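PDB 2OZG: GCN5-related N-acetyltransferase from Anabaena variabilis, which binds coenzyme A and probably transfers acetyl groups to amines, possibly of aminoglycosides. Local coordinates for residues A[103-108]-A[316-321]; A[308-313]-A[382-387]. All blocks are in the same frame, centred on the assembly; numbering follows the deposited sequence.

Contact 1 (A[103-108]-A[316-321]); sequences HTLQEI and DDLLAT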
ATOM      1  N   HIS A 103     -35.638 -22.065  16.654  1.00 32.99           N
ATOM      2  CA  HIS A 103     -35.619 -23.297  17.440  1.00 32.30           C
ATOM      3  C   HIS A 103     -34.692 -23.203  18.611  1.00 31.88           C
ATOM      4  O   HIS A 103     -35.044 -23.617  19.686  1.00 33.35           O
ATOM      5  CB  HIS A 103     -35.249 -24.531  16.583  1.00 35.04           C
ATOM      6  CG  HIS A 103     -36.396 -25.079  15.791  1.00 30.37           C
ATOM      7  ND1 HIS A 103     -36.405 -25.125  14.409  1.00 43.66           N
ATOM      8  CD2 HIS A 103     -37.579 -25.620  16.192  1.00 27.22           C
ATOM      9  CE1 HIS A 103     -37.532 -25.679  13.992  1.00 35.64           C
ATOM     10  NE2 HIS A 103     -38.262 -25.983  15.052  1.00 44.41           N
ATOM     11  N   THR A 104     -33.482 -22.720  18.378  1.00 32.67           N
ATOM     12  CA  THR A 104     -32.498 -22.505  19.409  1.00 32.51           C
ATOM     13  C   THR A 104     -33.008 -21.586  20.516  1.00 33.92           C
ATOM     14  O   THR A 104     -32.856 -21.889  21.692  1.00 30.87           O
ATOM     15  CB  THR A 104     -31.209 -21.877  18.772  1.00 34.47           C
ATOM     16  OG1 THR A 104     -30.708 -22.777  17.785  1.00 32.98           O
ATOM     17  CG2 THR A 104     -30.144 -21.637  19.791  1.00 37.37           C
ATOM     18  N   LEU A 105     -33.591 -20.448  20.150  1.00 34.08           N
ATOM     19  CA  LEU A 105     -34.171 -19.550  21.132  1.00 31.12           C
ATOM     20  C   LEU A 105     -35.259 -20.219  21.968  1.00 31.93           C
ATOM     21  O   LEU A 105     -35.332 -20.036  23.185  1.00 29.19           O
ATOM     22  CB  LEU A 105     -34.717 -18.292  20.450  1.00 30.84           C
ATOM     23  CG  LEU A 105     -33.705 -17.267  20.026  1.00 30.78           C
ATOM     24  CD1 LEU A 105     -34.405 -16.151  19.216  1.00 26.69           C
ATOM     25  CD2 LEU A 105     -33.028 -16.671  21.237  1.00 30.81           C
ATOM     26  N   GLN A 106     -36.107 -21.002  21.322  1.00 34.26           N
ATOM     27  CA  GLN A 106     -37.136 -21.743  22.020  1.00 35.44           C
ATOM     28  C   GLN A 106     -36.494 -22.695  23.005  1.00 37.19           C
ATOM     29  O   GLN A 106     -36.979 -22.839  24.127  1.00 34.10           O
ATOM     30  CB  GLN A 106     -38.026 -22.498  21.039  1.00 35.67           C
ATOM     31  CG  GLN A 106     -38.981 -23.545  21.675  1.00 43.25           C
ATOM     32  CD  GLN A 106     -40.058 -22.951  22.637  1.00 64.19           C
ATOM     33  OE1 GLN A 106     -40.202 -21.722  22.802  1.00 68.52           O
ATOM     34  NE2 GLN A 106     -40.829 -23.846  23.256  1.00 60.99           N
ATOM     35  N   GLU A 107     -35.399 -23.348  22.616  1.00 34.92           N
ATOM     36  CA  GLU A 107     -34.736 -24.245  23.569  1.00 38.91           C
ATOM     37  C   GLU A 107     -34.167 -23.463  24.758  1.00 36.46           C
ATOM     38  O   GLU A 107     -34.302 -23.850  25.901  1.00 34.64           O
ATOM     39  CB  GLU A 107     -33.620 -25.033  22.886  1.00 38.23           C
ATOM     40  CG  GLU A 107     -32.873 -25.894  23.848  1.00 41.07           C
ATOM     41  CD  GLU A 107     -31.806 -26.748  23.197  1.00 46.69           C
ATOM     42  OE1 GLU A 107     -31.728 -26.831  21.935  1.00 42.43           O
ATOM     43  OE2 GLU A 107     -31.037 -27.338  23.977  1.00 46.56           O
ATOM     44  N   ILE A 108     -33.518 -22.340  24.493  1.00 33.81           N
ATOM     45  CA  ILE A 108     -32.928 -21.541  25.569  1.00 32.97           C
ATOM     46  C   ILE A 108     -34.033 -21.108  26.559  1.00 35.43           C
ATOM     47  O   ILE A 108     -33.879 -21.206  27.803  1.00 34.23           O
ATOM     48  CB  ILE A 108     -32.173 -20.348  24.963  1.00 33.78           C
ATOM     49  CG1 ILE A 108     -30.984 -20.875  24.132  1.00 35.32           C
ATOM     50  CG2 ILE A 108     -31.687 -19.387  26.037  1.00 34.09           C
ATOM     51  CD1 ILE A 108     -30.392 -19.838  23.186  1.00 30.12           C
ATOM     52  N   ASP A 316     -42.990  -8.798  21.247  1.00 32.36           N
ATOM     53  CA  ASP A 316     -42.104  -9.945  20.925  1.00 31.99           C
ATOM     54  C   ASP A 316     -42.944 -10.847  20.040  1.00 30.63           C
ATOM     55  O   ASP A 316     -43.871 -11.530  20.524  1.00 32.27           O
ATOM     56  CB  ASP A 316     -41.659 -10.704  22.162  1.00 30.36           C
ATOM     57  CG  ASP A 316     -40.584 -11.712  21.881  1.00 34.01           C
ATOM     58  OD1 ASP A 316     -40.472 -12.231  20.747  1.00 35.62           O
ATOM     59  OD2 ASP A 316     -39.814 -11.996  22.818  1.00 32.05           O
ATOM     60  N   ASP A 317     -42.600 -10.874  18.769  1.00 30.34           N
ATOM     61  CA  ASP A 317     -43.345 -11.637  17.790  1.00 37.55           C
ATOM     62  C   ASP A 317     -42.970 -13.138  17.777  1.00 38.07           C
ATOM     63  O   ASP A 317     -43.598 -13.912  17.058  1.00 42.44           O
ATOM     64  CB  ASP A 317     -43.110 -11.038  16.399  1.00 38.05           C
ATOM     65  CG  ASP A 317     -41.662 -11.221  15.909  1.00 51.41           C
ATOM     66  OD1 ASP A 317     -40.739 -11.258  16.759  1.00 75.58           O
ATOM     67  OD2 ASP A 317     -41.431 -11.283  14.674  1.00 63.47           O
ATOM     68  N   LEU A 318     -41.938 -13.533  18.536  1.00 36.44           N
ATOM     69  CA  LEU A 318     -41.472 -14.926  18.575  1.00 34.31           C
ATOM     70  C   LEU A 318     -41.872 -15.637  19.854  1.00 35.58           C
ATOM     71  O   LEU A 318     -42.403 -16.734  19.817  1.00 35.91           O
ATOM     72  CB  LEU A 318     -39.952 -14.976  18.442  1.00 33.47           C
ATOM     73  CG  LEU A 318     -39.329 -16.383  18.382  1.00 33.43           C
ATOM     74  CD1 LEU A 318     -39.857 -17.130  17.157  1.00 37.88           C
ATOM     75  CD2 LEU A 318     -37.814 -16.358  18.384  1.00 37.44           C
ATOM     76  N   LEU A 319     -41.570 -15.018  20.983  1.00 34.40           N
ATOM     77  CA  LEU A 319     -41.836 -15.590  22.301  1.00 35.66           C
ATOM     78  C   LEU A 319     -42.966 -14.831  23.000  1.00 34.86           C
ATOM     79  O   LEU A 319     -42.746 -13.841  23.686  1.00 36.25           O
ATOM     80  CB  LEU A 319     -40.546 -15.616  23.124  1.00 35.77           C
ATOM     81  CG  LEU A 319     -39.405 -16.387  22.435  1.00 29.16           C
ATOM     82  CD1 LEU A 319     -38.097 -16.261  23.208  1.00 32.76           C
ATOM     83  CD2 LEU A 319     -39.696 -17.863  22.211  1.00 36.93           C
ATOM     84  N   ALA A 320     -44.182 -15.310  22.785  1.00 36.83           N
ATOM     85  CA  ALA A 320     -45.397 -14.694  23.289  1.00 37.91           C
ATOM     86  C   ALA A 320     -45.383 -14.297  24.764  1.00 38.24           C
ATOM     87  O   ALA A 320     -46.024 -13.330  25.116  1.00 39.27           O
ATOM     88  CB  ALA A 320     -46.589 -15.603  23.031  1.00 41.10           C
ATOM     89  N   THR A 321     -44.699 -15.035  25.629  1.00 37.97           N
ATOM     90  CA  THR A 321     -44.665 -14.656  27.058  1.00 39.34           C
ATOM     91  C   THR A 321     -43.992 -13.313  27.367  1.00 35.80           C
ATOM     92  O   THR A 321     -44.101 -12.798  28.473  1.00 35.19           O
ATOM     93  CB  THR A 321     -43.958 -15.733  27.916  1.00 41.26           C
ATOM     94  OG1 THR A 321     -42.588 -15.832  27.532  1.00 49.52           O
ATOM     95  CG2 THR A 321     -44.665 -17.102  27.772  1.00 54.88           C
TER
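Leu105 of helix 96-110 meets Leu318 across the seam between the acetyltransferase (GNAT) domain and the sterol carrier protein domain, whose loop after strand 308-315 faces the helix here. The two leucines approach at about a right angle, with the closest approach between one methyl of each: Leu105 CD1 lies 3.5 Å from Leu318 CD2, and that same CD2 stands farther, 4.2 Å, from Leu105 CB. In Leu318 the CG is anti to the backbone N (chi1 -176°), and from there CD2 is the methyl that meets the helix. Beside this pair the approach is looser. Gln106 bends at chi2 (64°), bringing its OE1 within 3.9 Å of Leu319 CD2, a van der Waals contact of an amide oxygen with a methyl. No hydrogen bond joins the segments. Arg289 of strand 279-290 touches Leu105, Leu318 and Leu319, and also forms a salt bridge with Asp316. The loop is shaped by an Asx turn at Asp316, whose OD1 accepts two backbone N-H groups from the same face of the carboxylate. Leu318 N reaches OD1 25° out of the carboxylate plane on the anti side, whereas Leu319 N lies 3.0 Å from Asp316 OD1, approaching from above that plane.

Contact 2 (A[308-313]-A[382-387]); sequences AELHLE and TQIFAG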
ATOM      1  N   ALA A 308     -37.522   3.520  41.578  1.00 31.89           N
ATOM      2  CA  ALA A 308     -38.421   3.865  40.493  1.00 34.30           C
ATOM      3  C   ALA A 308     -39.199   2.694  40.007  1.00 37.22           C
ATOM      4  O   ALA A 308     -38.735   1.563  40.068  1.00 36.82           O
ATOM      5  CB  ALA A 308     -37.645   4.416  39.339  1.00 38.75           C
ATOM      6  N   GLU A 309     -40.380   2.995  39.484  1.00 35.63           N
ATOM      7  CA  GLU A 309     -41.239   2.023  38.876  1.00 37.28           C
ATOM      8  C   GLU A 309     -41.380   2.398  37.384  1.00 36.25           C
ATOM      9  O   GLU A 309     -41.880   3.472  37.054  1.00 36.08           O
ATOM     10  CB  GLU A 309     -42.560   2.098  39.575  1.00 40.61           C
ATOM     11  CG  GLU A 309     -43.443   0.949  39.414  1.00 43.64           C
ATOM     12  CD  GLU A 309     -44.679   1.121  40.281  1.00 53.25           C
ATOM     13  OE1 GLU A 309     -45.635   1.764  39.806  1.00 54.02           O
ATOM     14  OE2 GLU A 309     -44.690   0.599  41.423  1.00 63.36           O
ATOM     15  N   LEU A 310     -40.931   1.540  36.495  1.00 30.95           N
ATOM     16  CA  LEU A 310     -41.037   1.816  35.076  1.00 30.57           C
ATOM     17  C   LEU A 310     -42.082   0.910  34.446  1.00 29.56           C
ATOM     18  O   LEU A 310     -41.985  -0.307  34.560  1.00 27.42           O
ATOM     19  CB  LEU A 310     -39.647   1.660  34.374  1.00 31.37           C
ATOM     20  CG  LEU A 310     -39.576   1.996  32.880  1.00 31.37           C
ATOM     21  CD1 LEU A 310     -40.061   3.404  32.570  1.00 37.29           C
ATOM     22  CD2 LEU A 310     -38.173   1.818  32.408  1.00 35.51           C
ATOM     23  N   HIS A 311     -43.085   1.496  33.790  1.00 31.34           N
ATOM     24  CA  HIS A 311     -44.191   0.720  33.187  1.00 32.34           C
ATOM     25  C   HIS A 311     -43.920   0.497  31.702  1.00 33.01           C
ATOM     26  O   HIS A 311     -44.102   1.379  30.872  1.00 36.84           O
ATOM     27  CB  HIS A 311     -45.551   1.404  33.423  1.00 32.81           C
ATOM     28  CG  HIS A 311     -46.009   1.404  34.846  1.00 31.95           C
ATOM     29  ND1 HIS A 311     -47.324   1.217  35.199  1.00 32.07           N
ATOM     30  CD2 HIS A 311     -45.325   1.537  36.007  1.00 31.80           C
ATOM     31  CE1 HIS A 311     -47.439   1.276  36.513  1.00 35.14           C
ATOM     32  NE2 HIS A 311     -46.235   1.456  37.025  1.00 35.14           N
ATOM     33  N   LEU A 312     -43.509  -0.717  31.385  1.00 31.02           N
ATOM     34  CA  LEU A 312     -43.065  -1.097  30.038  1.00 34.04           C
ATOM     35  C   LEU A 312     -44.155  -1.764  29.241  1.00 34.07           C
ATOM     36  O   LEU A 312     -45.073  -2.399  29.810  1.00 32.61           O
ATOM     37  CB  LEU A 312     -41.966  -2.159  30.156  1.00 34.09           C
ATOM     38  CG  LEU A 312     -40.649  -1.837  30.890  1.00 30.41           C
ATOM     39  CD1 LEU A 312     -39.904  -3.117  31.307  1.00 40.48           C
ATOM     40  CD2 LEU A 312     -39.775  -1.013  29.949  1.00 36.26           C
ATOM     41  N   GLU A 313     -44.044  -1.620  27.931  1.00 35.87           N
ATOM     42  CA  GLU A 313     -44.907  -2.305  26.994  1.00 37.49           C
ATOM     43  C   GLU A 313     -44.025  -2.908  25.933  1.00 34.10           C
ATOM     44  O   GLU A 313     -43.441  -2.219  25.122  1.00 29.95           O
ATOM     45  CB  GLU A 313     -45.946  -1.386  26.382  1.00 38.20           C
ATOM     46  CG  GLU A 313     -47.060  -2.169  25.700  1.00 50.32           C
ATOM     47  CD  GLU A 313     -48.224  -1.294  25.393  1.00 59.35           C
ATOM     48  OE1 GLU A 313     -48.019  -0.260  24.727  1.00 65.16           O
ATOM     49  OE2 GLU A 313     -49.339  -1.626  25.838  1.00 71.09           O
ATOM     50  N   THR A 382     -33.711   6.151  32.385  1.00 29.74           N
ATOM     51  CA  THR A 382     -32.336   6.610  32.366  1.00 30.62           C
ATOM     52  C   THR A 382     -31.675   6.299  33.692  1.00 30.82           C
ATOM     53  O   THR A 382     -30.548   5.836  33.722  1.00 34.55           O
ATOM     54  CB  THR A 382     -32.277   8.121  32.088  1.00 29.17           C
ATOM     55  OG1 THR A 382     -32.898   8.375  30.843  1.00 28.28           O
ATOM     56  CG2 THR A 382     -30.880   8.634  32.042  1.00 32.60           C
ATOM     57  N   GLN A 383     -32.397   6.537  34.780  1.00 29.11           N
ATOM     58  CA  GLN A 383     -31.873   6.291  36.110  1.00 33.41           C
ATOM     59  C   GLN A 383     -31.627   4.789  36.330  1.00 32.98           C
ATOM     60  O   GLN A 383     -30.571   4.381  36.849  1.00 37.37           O
ATOM     61  CB  GLN A 383     -32.879   6.801  37.158  1.00 32.28           C
ATOM     62  CG  GLN A 383     -33.048   8.338  37.156  1.00 37.43           C
ATOM     63  CD  GLN A 383     -34.204   8.804  38.005  1.00 37.95           C
ATOM     64  OE1 GLN A 383     -35.118   8.026  38.288  1.00 39.96           O
ATOM     65  NE2 GLN A 383     -34.203  10.084  38.379  1.00 27.48           N
ATOM     66  N   ILE A 384     -32.604   3.976  35.923  1.00 31.27           N
ATOM     67  CA  ILE A 384     -32.537   2.498  36.087  1.00 31.57           C
ATOM     68  C   ILE A 384     -31.398   1.833  35.328  1.00 34.14           C
ATOM     69  O   ILE A 384     -30.675   0.966  35.879  1.00 34.56           O
ATOM     70  CB  ILE A 384     -33.888   1.846  35.669  1.00 27.87           C
ATOM     71  CG1 ILE A 384     -34.991   2.252  36.643  1.00 34.77           C
ATOM     72  CG2 ILE A 384     -33.845   0.316  35.629  1.00 33.63           C
ATOM     73  CD1 ILE A 384     -36.402   1.907  36.196  1.00 36.37           C
ATOM     74  N   PHE A 385     -31.254   2.198  34.055  1.00 31.93           N
ATOM     75  CA  PHE A 385     -30.324   1.457  33.177  1.00 32.07           C
ATOM     76  C   PHE A 385     -28.961   2.077  32.972  1.00 34.25           C
ATOM     77  O   PHE A 385     -28.174   1.538  32.219  1.00 36.56           O
ATOM     78  CB  PHE A 385     -30.981   1.170  31.812  1.00 29.31           C
ATOM     79  CG  PHE A 385     -32.177   0.244  31.917  1.00 33.30           C
ATOM     80  CD1 PHE A 385     -31.984  -1.134  32.101  1.00 32.86           C
ATOM     81  CD2 PHE A 385     -33.467   0.738  31.807  1.00 30.65           C
ATOM     82  CE1 PHE A 385     -33.078  -1.987  32.256  1.00 27.34           C
ATOM     83  CE2 PHE A 385     -34.594  -0.119  31.965  1.00 31.05           C
ATOM     84  CZ  PHE A 385     -34.380  -1.469  32.179  1.00 33.84           C
ATOM     85  N   ALA A 386     -28.673   3.157  33.680  1.00 35.94           N
ATOM     86  CA  ALA A 386     -27.390   3.883  33.551  1.00 34.65           C
ATOM     87  C   ALA A 386     -26.273   2.965  33.979  1.00 37.13           C
ATOM     88  O   ALA A 386     -26.449   2.164  34.892  1.00 30.67           O
ATOM     89  CB  ALA A 386     -27.404   5.122  34.430  1.00 34.94           C
ATOM     90  N   GLY A 387     -25.128   3.077  33.322  1.00 34.67           N
ATOM     91  CA  GLY A 387     -24.028   2.216  33.641  1.00 37.61           C
ATOM     92  C   GLY A 387     -22.863   2.398  32.691  1.00 36.40           C
ATOM     93  O   GLY A 387     -22.962   3.092  31.691  1.00 38.84           O
TER
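Leu310 carries its CG anti to the backbone N (chi1 -177°), while Ile384 carries its CG1 anti to the carbonyl carbon (chi1 -67°), and these two settings bring the groups together between strand 308-315 and helix 375-385. The isoleucine chain is extended beyond CG1 and delivers CD1 to the strand, 3.7 Å from Leu310 CB. The same methyl is 4.2 Å from Leu310 CD2 and 4.2 Å from Ala308 CB, so one terminal carbon spans two strand residues whose CB atoms both face the helix. Leu310 and Ile384 meet at a slant. Against Phe385 the leucine stands at about a right angle, and its CD2 comes to the ring edge, near the ring plane, 4.1 Å from Phe385 CE2. The ring is also backed from within the helix: Ile384 CG2 sits over its centre, 3.7 Å above the plane. One isoleucine thus uses CD1 on the strand and CG2 on the phenylalanine face. The arrangement is helix-on-sheet packing within the sterol carrier protein domain, where a five-stranded mixed sheet holds 308-315 as its middle strand, between 324-331 and 345-348. Ala377 and Ala381, on the same helix, also touch Leu310, and Tyr302 packs on Ile384. Glu309 points its CB away from the helix, and His311 donates from NE2 to Glu309 OE1 at 2.9 Å with an N-H...O angle of 176°. The acceptor lies in the imidazole plane, and NE2 meets Glu309 OE1 on its anti side, tilted out of the carboxylate plane. A further link leaves the chain altogether: Gln383 NE2 donates to Leu304 O of a second subunit.

How the contacts relate
The centres of contacts 1 and 2 lie about 24 Å apart, and the two touch only through sequence adjacency: strand 308-315 supplies a segment to contact 2 and runs directly into the loop of contact 1. Along the chain the order is 103-108, 308-313, 316-321, 382-387, so the contacts interleave. Contact 2 is internal to the sterol carrier protein domain, joining its five-stranded sheet to helix 375-385. Contact 1 instead joins that domain to the acetyltransferase domain, on the helix that also includes the CoA-binding residues Ala97 and Ile98. One strand therefore packs within its own domain and, through the following loop, meets the coenzyme-binding domain.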